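Local atomic coordinates of contact-dependent inhibitor A (PDB entry 5I4Q), a protein that serves as the toxin domain of a contact-dependent growth inhibition system and is probably neutralised by the partner protein Contact-dependent inhibitor I. Residues S27-L32 against P38-Q43; P62-Y67 against T80-H85. All coordinates share one frame; numbering follows the deposited sequence.

Contact 1 of 2, residues S27-L32 against P38-Q43; sequences SYYEKL and PAPFVQ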
ATOM      1  N   SER A  27       1.516 -28.430 -15.197  1.00 44.93           N
ATOM      2  CA  SER A  27       1.062 -27.690 -14.031  1.00 46.98           C
ATOM      3  C   SER A  27       2.074 -26.599 -13.718  1.00 42.60           C
ATOM      4  O   SER A  27       1.674 -25.506 -13.355  1.00 41.58           O
ATOM      5  CB  SER A  27       0.830 -28.606 -12.821  1.00 49.31           C
ATOM      6  OG  SER A  27       2.057 -29.215 -12.467  1.00 55.90           O
ATOM      7  N   TYR A  28       3.369 -26.865 -13.894  1.00 40.00           N
ATOM      8  CA  TYR A  28       4.340 -25.838 -13.538  1.00 39.33           C
ATOM      9  C   TYR A  28       4.172 -24.634 -14.475  1.00 39.12           C
ATOM     10  O   TYR A  28       4.102 -23.489 -14.024  1.00 38.57           O
ATOM     11  CB  TYR A  28       5.775 -26.364 -13.513  1.00 38.65           C
ATOM     12  CG  TYR A  28       6.752 -25.399 -12.918  1.00 35.75           C
ATOM     13  CD1 TYR A  28       6.511 -24.809 -11.669  1.00 38.37           C
ATOM     14  CD2 TYR A  28       7.924 -25.102 -13.557  1.00 35.83           C
ATOM     15  CE1 TYR A  28       7.402 -23.900 -11.103  1.00 39.55           C
ATOM     16  CE2 TYR A  28       8.824 -24.184 -13.025  1.00 38.15           C
ATOM     17  CZ  TYR A  28       8.578 -23.589 -11.800  1.00 40.87           C
ATOM     18  OH  TYR A  28       9.491 -22.686 -11.295  1.00 44.34           O
ATOM     19  N   TYR A  29       3.975 -24.920 -15.759  1.00 38.09           N
ATOM     20  CA  TYR A  29       3.744 -23.878 -16.739  1.00 37.96           C
ATOM     21  C   TYR A  29       2.572 -22.983 -16.343  1.00 37.90           C
ATOM     22  O   TYR A  29       2.681 -21.755 -16.343  1.00 36.56           O
ATOM     23  CB  TYR A  29       3.497 -24.488 -18.118  1.00 37.85           C
ATOM     24  CG  TYR A  29       3.318 -23.462 -19.214  1.00 37.29           C
ATOM     25  CD1 TYR A  29       4.395 -22.824 -19.769  1.00 37.02           C
ATOM     26  CD2 TYR A  29       2.061 -23.152 -19.699  1.00 40.05           C
ATOM     27  CE1 TYR A  29       4.241 -21.892 -20.785  1.00 37.13           C
ATOM     28  CE2 TYR A  29       1.894 -22.221 -20.742  1.00 41.95           C
ATOM     29  CZ  TYR A  29       2.982 -21.607 -21.295  1.00 38.39           C
ATOM     30  OH  TYR A  29       2.814 -20.665 -22.328  1.00 41.62           O
ATOM     31  N   GLU A  30       1.476 -23.596 -15.971  1.00 38.27           N
ATOM     32  CA  GLU A  30       0.273 -22.823 -15.667  1.00 41.13           C
ATOM     33  C   GLU A  30       0.429 -22.044 -14.378  1.00 40.65           C
ATOM     34  O   GLU A  30      -0.107 -20.922 -14.237  1.00 40.61           O
ATOM     35  CB  GLU A  30      -0.944 -23.769 -15.647  1.00 42.25           C
ATOM     36  CG  GLU A  30      -1.154 -24.309 -17.055  1.00 47.97           C
ATOM     37  CD  GLU A  30      -2.206 -25.417 -17.190  1.00 56.79           C
ATOM     38  OE1 GLU A  30      -2.772 -25.826 -16.171  1.00 58.27           O
ATOM     39  OE2 GLU A  30      -2.448 -25.880 -18.342  1.00 61.56           O
ATOM     40  N   LYS A  31       1.185 -22.633 -13.451  1.00 40.30           N
ATOM     41  CA  LYS A  31       1.396 -22.034 -12.144  1.00 40.11           C
ATOM     42  C   LYS A  31       2.159 -20.722 -12.290  1.00 37.28           C
ATOM     43  O   LYS A  31       1.848 -19.766 -11.659  1.00 36.16           O
ATOM     44  CB  LYS A  31       2.202 -22.977 -11.272  1.00 42.50           C
ATOM     45  CG  LYS A  31       2.300 -22.551  -9.811  1.00 46.74           C
ATOM     46  CD  LYS A  31       3.364 -23.382  -9.071  1.00 49.92           C
ATOM     47  CE  LYS A  31       3.575 -22.823  -7.677  1.00 55.99           C
ATOM     48  NZ  LYS A  31       4.271 -23.716  -6.718  1.00 62.98           N
ATOM     49  N   LEU A  32       3.177 -20.714 -13.137  1.00 35.83           N
ATOM     50  CA  LEU A  32       3.984 -19.534 -13.348  1.00 36.27           C
ATOM     51  C   LEU A  32       3.162 -18.391 -13.889  1.00 35.36           C
ATOM     52  O   LEU A  32       3.129 -17.343 -13.302  1.00 37.61           O
ATOM     53  CB  LEU A  32       5.145 -19.899 -14.250  1.00 37.41           C
ATOM     54  CG  LEU A  32       6.276 -20.708 -13.595  1.00 37.23           C
ATOM     55  CD1 LEU A  32       7.267 -21.107 -14.657  1.00 40.34           C
ATOM     56  CD2 LEU A  32       7.069 -19.950 -12.574  1.00 37.41           C
ATOM     57  N   PRO A  38       4.853 -14.434 -15.781  1.00 36.67           N
ATOM     58  CA  PRO A  38       4.481 -14.849 -17.112  1.00 36.40           C
ATOM     59  C   PRO A  38       5.679 -15.065 -18.027  1.00 36.70           C
ATOM     60  O   PRO A  38       6.828 -14.724 -17.695  1.00 37.64           O
ATOM     61  CB  PRO A  38       3.636 -13.681 -17.619  1.00 38.00           C
ATOM     62  CG  PRO A  38       4.194 -12.496 -16.864  1.00 38.31           C
ATOM     63  CD  PRO A  38       4.444 -13.034 -15.505  1.00 38.35           C
ATOM     64  N   ALA A  39       5.360 -15.690 -19.151  1.00 36.15           N
ATOM     65  CA  ALA A  39       6.267 -15.953 -20.251  1.00 36.72           C
ATOM     66  C   ALA A  39       7.479 -16.753 -19.788  1.00 35.79           C
ATOM     67  O   ALA A  39       8.593 -16.293 -19.926  1.00 35.89           O
ATOM     68  CB  ALA A  39       6.696 -14.651 -20.875  1.00 38.88           C
ATOM     69  N   PRO A  40       7.244 -17.966 -19.257  1.00 34.25           N
ATOM     70  CA  PRO A  40       8.311 -18.830 -18.796  1.00 35.36           C
ATOM     71  C   PRO A  40       9.303 -19.288 -19.853  1.00 35.85           C
ATOM     72  O   PRO A  40      10.420 -19.536 -19.524  1.00 36.56           O
ATOM     73  CB  PRO A  40       7.582 -20.063 -18.285  1.00 34.56           C
ATOM     74  CG  PRO A  40       6.189 -19.687 -18.132  1.00 34.52           C
ATOM     75  CD  PRO A  40       5.920 -18.599 -19.085  1.00 35.54           C
ATOM     76  N   PHE A  41       8.888 -19.437 -21.102  1.00 37.34           N
ATOM     77  CA  PHE A  41       9.828 -19.776 -22.167  1.00 38.45           C
ATOM     78  C   PHE A  41      10.731 -18.622 -22.464  1.00 38.69           C
ATOM     79  O   PHE A  41      11.944 -18.814 -22.698  1.00 41.64           O
ATOM     80  CB  PHE A  41       9.114 -20.227 -23.438  1.00 38.77           C
ATOM     81  CG  PHE A  41       8.522 -21.607 -23.329  1.00 41.02           C
ATOM     82  CD1 PHE A  41       9.336 -22.730 -23.376  1.00 41.72           C
ATOM     83  CD2 PHE A  41       7.182 -21.786 -23.216  1.00 40.79           C
ATOM     84  CE1 PHE A  41       8.807 -23.997 -23.296  1.00 43.09           C
ATOM     85  CE2 PHE A  41       6.642 -23.049 -23.165  1.00 42.89           C
ATOM     86  CZ  PHE A  41       7.453 -24.154 -23.192  1.00 43.04           C
ATOM     87  N   VAL A  42      10.159 -17.429 -22.482  1.00 40.02           N
ATOM     88  CA  VAL A  42      10.986 -16.229 -22.633  1.00 39.29           C
ATOM     89  C   VAL A  42      11.993 -16.099 -21.470  1.00 37.67           C
ATOM     90  O   VAL A  42      13.174 -15.893 -21.701  1.00 38.35           O
ATOM     91  CB  VAL A  42      10.118 -14.988 -22.729  1.00 38.90           C
ATOM     92  CG1 VAL A  42      10.996 -13.750 -22.651  1.00 39.48           C
ATOM     93  CG2 VAL A  42       9.315 -15.016 -24.008  1.00 40.31           C
ATOM     94  N   GLN A  43      11.541 -16.277 -20.227  1.00 36.42           N
ATOM     95  CA  GLN A  43      12.472 -16.256 -19.070  1.00 35.43           C
ATOM     96  C   GLN A  43      13.611 -17.279 -19.246  1.00 36.01           C
ATOM     97  O   GLN A  43      14.798 -16.976 -19.025  1.00 34.75           O
ATOM     98  CB  GLN A  43      11.756 -16.558 -17.757  1.00 36.98           C
ATOM     99  CG  GLN A  43      10.651 -15.581 -17.331  1.00 38.85           C
ATOM    100  CD  GLN A  43       9.952 -16.063 -16.049  1.00 41.17           C
ATOM    101  OE1 GLN A  43      10.619 -16.426 -15.061  1.00 41.95           O
ATOM    102  NE2 GLN A  43       8.614 -16.083 -16.054  1.00 39.94           N
TER

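Contact 2 of 2, residues P62-Y67 against T80-H85; sequences PGYLRY and TGQVGH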
ATOM      1  N   PRO A  62      18.210 -36.111 -10.894  1.00 61.08           N
ATOM      2  CA  PRO A  62      19.088 -36.702 -11.910  1.00 64.12           C
ATOM      3  C   PRO A  62      18.900 -36.052 -13.286  1.00 62.75           C
ATOM      4  O   PRO A  62      17.752 -35.779 -13.659  1.00 63.28           O
ATOM      5  CB  PRO A  62      18.665 -38.186 -11.924  1.00 65.50           C
ATOM      6  CG  PRO A  62      17.993 -38.394 -10.596  1.00 64.61           C
ATOM      7  CD  PRO A  62      17.263 -37.100 -10.364  1.00 61.75           C
ATOM      8  N   GLY A  63      20.015 -35.780 -13.981  1.00 52.71           N
ATOM      9  CA  GLY A  63      20.008 -35.112 -15.278  1.00 54.66           C
ATOM     10  C   GLY A  63      19.945 -33.570 -15.221  1.00 55.90           C
ATOM     11  O   GLY A  63      20.140 -32.885 -16.242  1.00 55.97           O
ATOM     12  N   TYR A  64      19.689 -33.015 -14.038  1.00 50.98           N
ATOM     13  CA  TYR A  64      19.416 -31.587 -13.928  1.00 51.46           C
ATOM     14  C   TYR A  64      20.655 -30.835 -13.529  1.00 49.64           C
ATOM     15  O   TYR A  64      21.494 -31.370 -12.821  1.00 48.18           O
ATOM     16  CB  TYR A  64      18.258 -31.289 -12.933  1.00 47.61           C
ATOM     17  CG  TYR A  64      16.884 -31.536 -13.523  1.00 47.03           C
ATOM     18  CD1 TYR A  64      16.260 -32.775 -13.420  1.00 49.78           C
ATOM     19  CD2 TYR A  64      16.210 -30.539 -14.190  1.00 47.15           C
ATOM     20  CE1 TYR A  64      14.997 -33.001 -13.972  1.00 50.76           C
ATOM     21  CE2 TYR A  64      14.959 -30.745 -14.732  1.00 49.14           C
ATOM     22  CZ  TYR A  64      14.338 -31.973 -14.605  1.00 50.93           C
ATOM     23  OH  TYR A  64      13.106 -32.147 -15.177  1.00 50.97           O
ATOM     24  N   LEU A  65      20.716 -29.578 -13.983  1.00 48.39           N
ATOM     25  CA  LEU A  65      21.768 -28.639 -13.577  1.00 49.62           C
ATOM     26  C   LEU A  65      21.156 -27.330 -13.124  1.00 48.16           C
ATOM     27  O   LEU A  65      20.063 -26.959 -13.533  1.00 47.40           O
ATOM     28  CB  LEU A  65      22.711 -28.346 -14.750  1.00 51.56           C
ATOM     29  CG  LEU A  65      23.302 -29.563 -15.431  1.00 53.95           C
ATOM     30  CD1 LEU A  65      23.699 -29.247 -16.864  1.00 58.95           C
ATOM     31  CD2 LEU A  65      24.475 -30.035 -14.596  1.00 54.51           C
ATOM     32  N   ARG A  66      21.901 -26.609 -12.300  1.00 50.27           N
ATOM     33  CA  ARG A  66      21.534 -25.268 -11.946  1.00 48.29           C
ATOM     34  C   ARG A  66      22.230 -24.242 -12.838  1.00 48.66           C
ATOM     35  O   ARG A  66      23.442 -24.196 -12.879  1.00 47.70           O
ATOM     36  CB  ARG A  66      21.914 -25.013 -10.534  1.00 49.86           C
ATOM     37  CG  ARG A  66      21.273 -23.788  -9.919  1.00 51.26           C
ATOM     38  CD  ARG A  66      22.188 -23.295  -8.812  1.00 58.25           C
ATOM     39  NE  ARG A  66      21.619 -22.158  -8.089  1.00 66.20           N
ATOM     40  CZ  ARG A  66      22.063 -20.897  -8.144  1.00 68.89           C
ATOM     41  NH1 ARG A  66      23.108 -20.551  -8.907  1.00 72.01           N
ATOM     42  NH2 ARG A  66      21.433 -19.963  -7.435  1.00 66.25           N
ATOM     43  N   TYR A  67      21.421 -23.393 -13.482  1.00 44.46           N
ATOM     44  CA  TYR A  67      21.861 -22.311 -14.317  1.00 46.03           C
ATOM     45  C   TYR A  67      21.493 -20.979 -13.657  1.00 47.64           C
ATOM     46  O   TYR A  67      20.359 -20.794 -13.144  1.00 47.89           O
ATOM     47  CB  TYR A  67      21.123 -22.353 -15.649  1.00 46.72           C
ATOM     48  CG  TYR A  67      21.531 -23.414 -16.621  1.00 50.01           C
ATOM     49  CD1 TYR A  67      21.420 -24.774 -16.305  1.00 55.79           C
ATOM     50  CD2 TYR A  67      21.953 -23.078 -17.908  1.00 52.75           C
ATOM     51  CE1 TYR A  67      21.752 -25.755 -17.238  1.00 58.29           C
ATOM     52  CE2 TYR A  67      22.283 -24.053 -18.837  1.00 56.44           C
ATOM     53  CZ  TYR A  67      22.186 -25.390 -18.491  1.00 57.85           C
ATOM     54  OH  TYR A  67      22.527 -26.348 -19.399  1.00 62.38           O
ATOM     55  N   THR A  80      16.836 -33.380 -21.888  1.00 67.46           N
ATOM     56  CA  THR A  80      15.428 -33.366 -22.231  1.00 63.49           C
ATOM     57  C   THR A  80      14.912 -31.967 -22.581  1.00 60.78           C
ATOM     58  O   THR A  80      13.869 -31.843 -23.167  1.00 63.25           O
ATOM     59  CB  THR A  80      14.562 -33.989 -21.133  1.00 62.68           C
ATOM     60  OG1 THR A  80      14.511 -33.141 -19.984  1.00 62.92           O
ATOM     61  CG2 THR A  80      15.101 -35.333 -20.731  1.00 62.40           C
ATOM     62  N   GLY A  81      15.640 -30.924 -22.227  1.00 57.57           N
ATOM     63  CA  GLY A  81      15.160 -29.571 -22.412  1.00 55.26           C
ATOM     64  C   GLY A  81      14.158 -29.105 -21.351  1.00 55.24           C
ATOM     65  O   GLY A  81      13.576 -28.015 -21.448  1.00 54.96           O
ATOM     66  N   GLN A  82      13.954 -29.905 -20.316  1.00 56.47           N
ATOM     67  CA  GLN A  82      12.934 -29.549 -19.328  1.00 56.83           C
ATOM     68  C   GLN A  82      13.481 -28.554 -18.342  1.00 52.49           C
ATOM     69  O   GLN A  82      14.527 -28.784 -17.731  1.00 49.52           O
ATOM     70  CB  GLN A  82      12.398 -30.745 -18.546  1.00 55.62           C
ATOM     71  CG  GLN A  82      11.252 -30.394 -17.612  1.00 53.93           C
ATOM     72  CD  GLN A  82      10.617 -31.616 -16.962  1.00 55.70           C
ATOM     73  OE1 GLN A  82      11.012 -32.732 -17.223  1.00 55.17           O
ATOM     74  NE2 GLN A  82       9.598 -31.395 -16.131  1.00 55.86           N
ATOM     75  N   VAL A  83      12.729 -27.470 -18.205  1.00 49.18           N
ATOM     76  CA  VAL A  83      12.895 -26.505 -17.106  1.00 48.47           C
ATOM     77  C   VAL A  83      12.121 -26.988 -15.906  1.00 48.45           C
ATOM     78  O   VAL A  83      10.892 -26.923 -15.914  1.00 50.66           O
ATOM     79  CB  VAL A  83      12.310 -25.135 -17.518  1.00 46.05           C
ATOM     80  CG1 VAL A  83      12.450 -24.144 -16.392  1.00 44.78           C
ATOM     81  CG2 VAL A  83      13.012 -24.639 -18.755  1.00 46.33           C
ATOM     82  N   GLY A  84      12.801 -27.481 -14.876  1.00 50.18           N
ATOM     83  CA  GLY A  84      12.079 -28.043 -13.710  1.00 51.86           C
ATOM     84  C   GLY A  84      11.676 -26.983 -12.681  1.00 50.35           C
ATOM     85  O   GLY A  84      10.711 -27.158 -11.922  1.00 50.15           O
ATOM     86  N   HIS A  85      12.456 -25.903 -12.648  1.00 48.74           N
ATOM     87  CA  HIS A  85      12.226 -24.797 -11.756  1.00 48.67           C
ATOM     88  C   HIS A  85      12.991 -23.545 -12.207  1.00 48.60           C
ATOM     89  O   HIS A  85      14.145 -23.630 -12.592  1.00 48.29           O
ATOM     90  CB  HIS A  85      12.649 -25.167 -10.359  1.00 50.04           C
ATOM     91  CG  HIS A  85      12.397 -24.090  -9.358  1.00 51.77           C
ATOM     92  ND1 HIS A  85      13.409 -23.349  -8.787  1.00 51.25           N
ATOM     93  CD2 HIS A  85      11.239 -23.645  -8.808  1.00 53.71           C
ATOM     94  CE1 HIS A  85      12.884 -22.478  -7.945  1.00 53.21           C
ATOM     95  NE2 HIS A  85      11.569 -22.642  -7.941  1.00 54.22           N
TER

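Contact 1 of 2, residues S27-L32 against P38-Q43
Y29 and L32, one turn apart on the same helix, close on P40 and F41 at the start of the next. The tight part lies on the Y29 ring: its CE1 comes to 3.6 Å from CE2 of F41. The two rings meet rim to rim with planes at 47°, neither lying over the other. CE1 of Y29 also approaches the pyrrolidine, 4.0 Å from CG of P40. A first torsion of -177° sets CG of Y29 anti to its backbone N, which carries the ring across to F41. Beside it, CD1 of L32 rests 3.8 Å from CB of P40, the two side chains running past each other in opposite directions. Two consecutive helices meet here: helix 26-34 is joined by a short loop to helix 40-48, with A39 as N-cap and P40 in the first turn. F24 of strand 22-25 packs against L32, P40 and both rings. The packing is looser toward the connecting loop, where O of L32 is 4.2 Å from N of P38. There Q43 folds back along its own segment, its NE2 donating to O of P38 (2.8 Å) from above the carbonyl plane. On the outer side the Y29 hydroxyl leaves the apolar cluster to hydrogen-bond an acidic side chain and the backbone of another protein's chain, and N of F41 is also bound by an acidic side chain there.

Contact 2 of 2, residues P62-Y67 against T80-H85
Y64 reaches Q82 and G84 across a strand that belongs to neither segment. In the four-stranded antiparallel meander 53-56, 65-69, 72-77, 82-88, the two segments lie on the second and fourth strands, and even the nearest CA atoms, those of Y64 and G84, are 8.2 Å apart. The phenol ring bridges that gap by passing over I75 and N77 of the intervening strand 72-77, both of which its side chain touches. With CG anti to the carbonyl carbon (chi1 -79°), the ring of Y64, just ahead of strand 65-69, reaches across to strand 82-88. CE2 of Y64 comes 3.6 Å from O of Q82 and 3.9 Å from N of G84. G84 carries no side chain, which leaves room for the ring beside its backbone. Strand 82-88 is irregular at its start: G81 and Q82 both face N77 in a G1 beta bulge, and G84 and H85 both face I75 in a classic beta bulge. Q82 sends its extended chain out to the phenol end, where the amide and ring planes stand 66° apart. OH of Y64 lies against the length of this chain, 3.5 Å from CG of Q82. At the amide, OE1 of Q82 is 3.0 Å from OH of Y64. On the other face of the sheet, Y67 and V83 pack on helix 40-48. P62, R66 and H85 are met by the chain of the inhibitor protein, whose D84 hydrogen-bonds NE2 of H85. At the bulge, N of Q82 makes a weak hydrogen bond back to OG1 of T80, 3.3 Å away.

In the fold
Contact 1 closes before contact 2 opens, so the helix pair and the four-stranded sheet follow each other along the chain. Their centres are about 15 Å apart, on opposite sides of the chain's centre. Helix 40-48 joins them: its first turn belongs to contact 1, while A44, V47 and L48 pack beneath the sheet of contact 2. The second link is Y28, whose OH hydrogen-bonds N of I86 and lies 3.2 Å from CD2 of H85. Both regions touch the chain of Contact-dependent inhibitor I, contact 1 through K31, while the chain of another protein binds at contact 1. This is consistent with the inhibitor recognising the folded toxin domain.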